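PDB 4O9D: Rik1-associated factor 1 from Schizosaccharomyces pombe, which helps establish heterochromatin as a WD-repeat component of the Clr4 methyltransferase complex, which ubiquitylates and methylates histone H3. Local coordinates for residues A[361-364]-A[369-372]. Numbering follows the deposited sequence.
Sequences KVWD and NPFI
Phe371 holds its CG anti to the backbone N (chi1 176°), while Trp363 sets its own CG anti to the carbonyl carbon and beside the backbone N; together these torsions bring the two rings into an edge-to-face (T-shaped) pair. The evidence is a centroid separation of 5.6 Å from the six-membered ring of Trp363 to the ring of Phe371, with the planes at 68° and the phenyl edge directed at the indole face. Phe371 CD1 stands over that face, displaced toward its rim, and Phe371 CB lies 3.6 Å from Trp363 CZ3. The Lys361 chain runs beside the phenyl ring and bends at its last torsion, leaving NZ 3.8 Å from Phe371 CE1, while NZ hydrogen-bonds to Asn374. Replacing Phe371 by alanine would probably leave this indole face without its aromatic partner and the lysine chain without the ring beside it.

The backbones pair antiparallel, with Trp363 and Phe371 opposite each other at a non-hydrogen-bonded position. Two bonds flank it: Ile372 N to Val362 O at 2.8 Å and Asp364 N to Pro370 O at 2.7 Å, the latter with an N-H...O angle of 162°. Pro370 O also receives a CA-H...O contact from Trp363 CA at 3.2 Å. At the turn side, Asn369 OD1 accepts from Phe371 N at 3.1 Å, forming an Asx turn. Ile372 CD1 packs 3.7 Å from Asp364 CB, and the Asp364 carboxylate forms a salt bridge with Arg366 in the connecting loop.

This is the loop end of the hairpin formed by strands 359-363 and 371-377, the last two of a four-stranded blade of the WD-repeat propeller domain. Trp363 NE1 bonds to Thr353 on neighbouring strand 351-354, and Trp363 and Pro370 both touch Leu317 of strand 315-318, the outermost strand of the preceding blade.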
loop_
_atom_site.group_PDB
_atom_site.type_symbol
_atom_site.label_atom_id
_atom_site.label_comp_id
_atom_site.label_asym_id
_atom_site.label_seq_id
_atom_site.Cartn_x
_atom_site.Cartn_y
_atom_site.Cartn_z
ATOM N N LYS A 361 9.863 -10.261 -11.337
ATOM C CA LYS A 361 10.766 -11.388 -11.128
ATOM C C LYS A 361 10.262 -12.240 -9.970
ATOM O O LYS A 361 9.701 -11.701 -8.993
ATOM C CB LYS A 361 12.189 -10.875 -10.876
ATOM C CG LYS A 361 12.845 -10.300 -12.153
ATOM C CD LYS A 361 14.228 -9.738 -11.900
ATOM C CE LYS A 361 14.897 -9.358 -13.239
ATOM N NZ LYS A 361 15.103 -10.584 -14.085
ATOM N N VAL A 362 10.427 -13.562 -10.102
ATOM C CA VAL A 362 9.967 -14.515 -9.085
ATOM C C VAL A 362 11.216 -15.129 -8.423
ATOM O O VAL A 362 12.147 -15.531 -9.134
ATOM C CB VAL A 362 9.065 -15.638 -9.676
ATOM C CG1 VAL A 362 8.585 -16.598 -8.586
ATOM C CG2 VAL A 362 7.854 -15.049 -10.442
ATOM N N TRP A 363 11.228 -15.172 -7.082
ATOM C CA TRP A 363 12.384 -15.626 -6.313
ATOM C C TRP A 363 12.017 -16.685 -5.268
ATOM O O TRP A 363 10.954 -16.595 -4.642
ATOM C CB TRP A 363 13.034 -14.450 -5.570
ATOM C CG TRP A 363 13.186 -13.162 -6.356
ATOM C CD1 TRP A 363 12.269 -12.162 -6.475
ATOM C CD2 TRP A 363 14.351 -12.733 -7.090
ATOM N NE1 TRP A 363 12.785 -11.128 -7.246
ATOM C CE2 TRP A 363 14.057 -11.459 -7.636
ATOM C CE3 TRP A 363 15.617 -13.309 -7.334
ATOM C CZ2 TRP A 363 14.974 -10.741 -8.411
ATOM C CZ3 TRP A 363 16.531 -12.596 -8.116
ATOM C CH2 TRP A 363 16.203 -11.324 -8.645
ATOM N N ASP A 364 12.891 -17.682 -5.072
ATOM C CA ASP A 364 12.767 -18.610 -3.931
ATOM C C ASP A 364 14.017 -18.513 -3.050
ATOM O O ASP A 364 15.096 -18.960 -3.434
ATOM C CB ASP A 364 12.578 -20.052 -4.370
ATOM C CG ASP A 364 12.148 -20.951 -3.221
ATOM O OD1 ASP A 364 12.555 -20.690 -2.062
ATOM O OD2 ASP A 364 11.375 -21.899 -3.465
ATOM N N ASN A 369 20.724 -20.039 -5.660
ATOM C CA ASN A 369 20.450 -18.894 -6.506
ATOM C C ASN A 369 18.950 -18.737 -6.471
ATOM O O ASN A 369 18.234 -19.598 -6.971
ATOM C CB ASN A 369 20.889 -19.106 -7.957
ATOM C CG ASN A 369 20.542 -17.908 -8.838
ATOM O OD1 ASN A 369 19.737 -17.039 -8.456
ATOM N ND2 ASN A 369 21.154 -17.841 -10.012
ATOM N N PRO A 370 18.463 -17.653 -5.844
ATOM C CA PRO A 370 17.018 -17.524 -5.593
ATOM C C PRO A 370 16.164 -17.225 -6.834
ATOM O O PRO A 370 14.950 -17.471 -6.777
ATOM C CB PRO A 370 16.939 -16.358 -4.587
ATOM C CG PRO A 370 18.150 -15.555 -4.825
ATOM C CD PRO A 370 19.230 -16.557 -5.229
ATOM N N PHE A 371 16.751 -16.712 -7.918
ATOM C CA PHE A 371 15.931 -16.378 -9.090
ATOM C C PHE A 371 15.275 -17.597 -9.746
ATOM O O PHE A 371 15.935 -18.602 -10.036
ATOM C CB PHE A 371 16.745 -15.597 -10.121
ATOM C CG PHE A 371 15.992 -15.290 -11.395
ATOM C CD1 PHE A 371 15.005 -14.290 -11.421
ATOM C CD2 PHE A 371 16.291 -15.969 -12.573
ATOM C CE1 PHE A 371 14.339 -13.984 -12.595
ATOM C CE2 PHE A 371 15.622 -15.675 -13.758
ATOM C CZ PHE A 371 14.643 -14.680 -13.776
ATOM N N ILE A 372 13.967 -17.508 -9.974
ATOM C CA ILE A 372 13.207 -18.613 -10.515
ATOM C C ILE A 372 12.935 -18.308 -11.975
ATOM O O ILE A 372 13.344 -19.059 -12.870
ATOM C CB ILE A 372 11.851 -18.773 -9.807
ATOM C CG1 ILE A 372 12.060 -19.090 -8.320
ATOM C CG2 ILE A 372 10.991 -19.825 -10.513
ATOM C CD1 ILE A 372 12.830 -20.370 -8.046
#